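Local coordinates for inositol-1,4,5-trisphosphate 5-phosphatase 1 (PDB 1I9Z), which removes the 5-phosphate from soluble and lipid inositol phosphates through its catalytic domain and helps control cellular phosphoinositide levels, at residues L253-P258 / P279-R284. Residues are numbered along the deposited sequence; the frame is centred on the assembly and turned at random.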
ATOM      1  N   LEU A 253      -7.495   1.032   9.004  1.00 18.50           N
ATOM      2  CA  LEU A 253      -8.106   2.064   9.821  1.00 19.75           C
ATOM      3  C   LEU A 253      -9.602   1.819   9.722  1.00 18.98           C
ATOM      4  O   LEU A 253     -10.086   1.177   8.801  1.00 17.36           O
ATOM      5  CB  LEU A 253      -7.833   3.469   9.245  1.00 20.83           C
ATOM      6  CG  LEU A 253      -6.933   4.396  10.049  1.00 25.75           C
ATOM      7  CD1 LEU A 253      -5.967   3.609  10.827  1.00 28.68           C
ATOM      8  CD2 LEU A 253      -6.338   5.510   9.185  1.00 23.92           C
ATOM      9  N   PRO A 254     -10.365   2.324  10.716  1.00 20.03           N
ATOM     10  CA  PRO A 254     -11.819   2.189  10.733  1.00 19.06           C
ATOM     11  C   PRO A 254     -12.339   2.878   9.453  1.00 18.63           C
ATOM     12  O   PRO A 254     -11.824   3.945   9.070  1.00 17.82           O
ATOM     13  CB  PRO A 254     -12.256   3.026  11.954  1.00 20.25           C
ATOM     14  CG  PRO A 254     -11.092   2.866  12.928  1.00 23.24           C
ATOM     15  CD  PRO A 254      -9.847   2.952  11.967  1.00 21.21           C
ATOM     16  N   ILE A 255     -13.348   2.277   8.820  1.00 18.18           N
ATOM     17  CA  ILE A 255     -13.940   2.831   7.603  1.00 18.34           C
ATOM     18  C   ILE A 255     -15.088   3.739   7.977  1.00 20.23           C
ATOM     19  O   ILE A 255     -16.044   3.299   8.666  1.00 19.29           O
ATOM     20  CB  ILE A 255     -14.437   1.684   6.680  1.00 18.91           C
ATOM     21  CG1 ILE A 255     -13.211   0.908   6.168  1.00 19.26           C
ATOM     22  CG2 ILE A 255     -15.323   2.207   5.543  1.00 17.87           C
ATOM     23  CD1 ILE A 255     -13.620  -0.382   5.481  1.00 19.05           C
ATOM     24  N   THR A 256     -14.966   5.002   7.581  1.00 19.30           N
ATOM     25  CA  THR A 256     -16.002   5.990   7.836  1.00 21.07           C
ATOM     26  C   THR A 256     -16.643   6.483   6.546  1.00 21.40           C
ATOM     27  O   THR A 256     -17.472   7.416   6.571  1.00 22.05           O
ATOM     28  CB  THR A 256     -15.453   7.186   8.626  1.00 22.98           C
ATOM     29  OG1 THR A 256     -14.438   7.851   7.846  1.00 21.71           O
ATOM     30  CG2 THR A 256     -14.816   6.690   9.973  1.00 24.56           C
ATOM     31  N   PHE A 257     -16.263   5.871   5.425  1.00 18.23           N
ATOM     32  CA  PHE A 257     -16.836   6.244   4.128  1.00 17.46           C
ATOM     33  C   PHE A 257     -17.768   5.170   3.624  1.00 16.06           C
ATOM     34  O   PHE A 257     -17.624   4.004   3.975  1.00 15.79           O
ATOM     35  CB  PHE A 257     -15.695   6.518   3.107  1.00 15.33           C
ATOM     36  CG  PHE A 257     -14.695   5.421   3.008  1.00 16.65           C
ATOM     37  CD1 PHE A 257     -14.839   4.393   2.052  1.00 16.64           C
ATOM     38  CD2 PHE A 257     -13.577   5.416   3.854  1.00 16.73           C
ATOM     39  CE1 PHE A 257     -13.834   3.363   1.947  1.00 14.36           C
ATOM     40  CE2 PHE A 257     -12.587   4.404   3.771  1.00 17.82           C
ATOM     41  CZ  PHE A 257     -12.714   3.380   2.808  1.00 16.49           C
ATOM     42  N   PRO A 258     -18.736   5.530   2.763  1.00 16.55           N
ATOM     43  CA  PRO A 258     -19.681   4.554   2.234  1.00 15.24           C
ATOM     44  C   PRO A 258     -19.037   3.567   1.254  1.00 14.61           C
ATOM     45  O   PRO A 258     -17.937   3.854   0.738  1.00 14.47           O
ATOM     46  CB  PRO A 258     -20.724   5.416   1.520  1.00 17.37           C
ATOM     47  CG  PRO A 258     -20.417   6.900   1.917  1.00 19.57           C
ATOM     48  CD  PRO A 258     -18.990   6.910   2.255  1.00 17.85           C
ATOM     49  N   PRO A 279     -24.045  -3.263  -2.862  1.00 14.79           N
ATOM     50  CA  PRO A 279     -22.898  -2.381  -2.560  1.00 16.30           C
ATOM     51  C   PRO A 279     -21.879  -3.091  -1.683  1.00 17.35           C
ATOM     52  O   PRO A 279     -22.247  -4.003  -0.901  1.00 17.98           O
ATOM     53  CB  PRO A 279     -23.488  -1.180  -1.814  1.00 16.69           C
ATOM     54  CG  PRO A 279     -24.930  -1.097  -2.431  1.00 16.44           C
ATOM     55  CD  PRO A 279     -25.351  -2.610  -2.603  1.00 16.03           C
ATOM     56  N   ALA A 280     -20.616  -2.651  -1.791  1.00 14.59           N
ATOM     57  CA  ALA A 280     -19.554  -3.261  -0.987  1.00 14.71           C
ATOM     58  C   ALA A 280     -18.332  -2.367  -0.848  1.00 15.15           C
ATOM     59  O   ALA A 280     -18.143  -1.481  -1.652  1.00 15.28           O
ATOM     60  CB  ALA A 280     -19.130  -4.611  -1.668  1.00 12.92           C
ATOM     61  N   TRP A 281     -17.539  -2.601   0.196  1.00 12.28           N
ATOM     62  CA  TRP A 281     -16.264  -1.944   0.363  1.00 13.09           C
ATOM     63  C   TRP A 281     -15.233  -2.860  -0.370  1.00 12.35           C
ATOM     64  O   TRP A 281     -14.410  -3.575   0.256  1.00 14.56           O
ATOM     65  CB  TRP A 281     -15.875  -1.812   1.853  1.00 14.71           C
ATOM     66  CG  TRP A 281     -16.654  -0.703   2.503  1.00 15.07           C
ATOM     67  CD1 TRP A 281     -16.508   0.671   2.316  1.00 15.43           C
ATOM     68  CD2 TRP A 281     -17.625  -0.871   3.532  1.00 17.32           C
ATOM     69  NE1 TRP A 281     -17.338   1.359   3.213  1.00 15.09           N
ATOM     70  CE2 TRP A 281     -18.016   0.434   3.965  1.00 16.35           C
ATOM     71  CE3 TRP A 281     -18.198  -2.007   4.152  1.00 15.46           C
ATOM     72  CZ2 TRP A 281     -18.952   0.630   5.007  1.00 16.08           C
ATOM     73  CZ3 TRP A 281     -19.138  -1.787   5.199  1.00 15.56           C
ATOM     74  CH2 TRP A 281     -19.480  -0.510   5.598  1.00 16.58           C
ATOM     75  N   THR A 282     -15.275  -2.815  -1.714  1.00 13.02           N
ATOM     76  CA  THR A 282     -14.353  -3.651  -2.515  1.00 12.95           C
ATOM     77  C   THR A 282     -12.920  -3.108  -2.474  1.00 14.95           C
ATOM     78  O   THR A 282     -11.971  -3.868  -2.592  1.00 13.87           O
ATOM     79  CB  THR A 282     -14.756  -3.668  -4.020  1.00 13.71           C
ATOM     80  OG1 THR A 282     -15.090  -2.346  -4.473  1.00 14.49           O
ATOM     81  CG2 THR A 282     -15.939  -4.533  -4.230  1.00 12.37           C
ATOM     82  N   ASP A 283     -12.781  -1.784  -2.304  1.00 13.25           N
ATOM     83  CA  ASP A 283     -11.451  -1.086  -2.377  1.00 14.56           C
ATOM     84  C   ASP A 283     -10.887  -0.827  -1.001  1.00 15.47           C
ATOM     85  O   ASP A 283     -11.525  -0.161  -0.211  1.00 17.02           O
ATOM     86  CB  ASP A 283     -11.681   0.226  -3.144  1.00 13.52           C
ATOM     87  CG  ASP A 283     -12.358  -0.080  -4.478  1.00 13.43           C
ATOM     88  OD1 ASP A 283     -11.642  -0.575  -5.384  1.00 17.00           O
ATOM     89  OD2 ASP A 283     -13.624   0.042  -4.605  1.00 16.14           O
ATOM     90  N   ARG A 284      -9.695  -1.350  -0.742  1.00 13.79           N
ATOM     91  CA  ARG A 284      -9.147  -1.286   0.645  1.00 12.02           C
ATOM     92  C   ARG A 284      -7.680  -1.016   0.659  1.00 13.19           C
ATOM     93  O   ARG A 284      -6.956  -1.304  -0.327  1.00 13.56           O
ATOM     94  CB  ARG A 284      -9.426  -2.652   1.322  1.00 13.11           C
ATOM     95  CG  ARG A 284     -10.892  -3.148   1.128  1.00 14.34           C
ATOM     96  CD  ARG A 284     -11.882  -2.399   2.017  1.00 14.59           C
ATOM     97  NE  ARG A 284     -11.979  -2.888   3.409  1.00 14.80           N
ATOM     98  CZ  ARG A 284     -12.857  -3.832   3.795  1.00 16.94           C
ATOM     99  NH1 ARG A 284     -12.883  -4.205   5.070  1.00 15.15           N
ATOM    100  NH2 ARG A 284     -13.707  -4.411   2.928  1.00 15.66           N
TER
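In the DNase I-like 5-phosphatase domain, the turn leading into edge strand 283-288 packs through Trp281 against Ile255 and Phe257 of an earlier part of the same long loop, with the Trp281 side chain about 13 Å from the bound inositol 1,4-bisphosphate. Trp281 occupies the middle of an inverse gamma turn, and its indole NE1 donates a hydrogen bond to Phe257 O (2.8 Å, 162°); this oxygen lies almost in the indole plane, the N-H coming in tilted 25° from the carbonyl plane. Ile255 covers one face of that indole: its CG2 rests toward the rim, 3.6 Å from Trp281 CE2. The same methyl sits above the centre of the Phe257 ring, wedged between the two aromatic groups. These meet with the edge of the Trp281 indole turned toward the face of Phe257, offset and with planes at 86°, Trp281 CD1 coming to 3.8 Å from Phe257 CE1. The other branch of Ile255 ends over a face of the Arg284 guanidinium, CD1 lying 3.6 Å from Arg284 NE. Bends at chi2 and chi3 bring Arg284 NH2 back to donate a hydrogen bond to a lone pair of Trp281 O (2.9 Å), while Glu252 and Asp235 form salt bridges with NE and NH1. Were Trp281 an alanine, Phe257 O would probably lose its indole donor and a gap open beside Ile255 CG2. Leu228 and Leu231 of helix 228-232 also touch the indole, Phe232 touches both Ile255 and Arg284, and strand 292-298 meets Phe257 through Tyr296, edge-to-face.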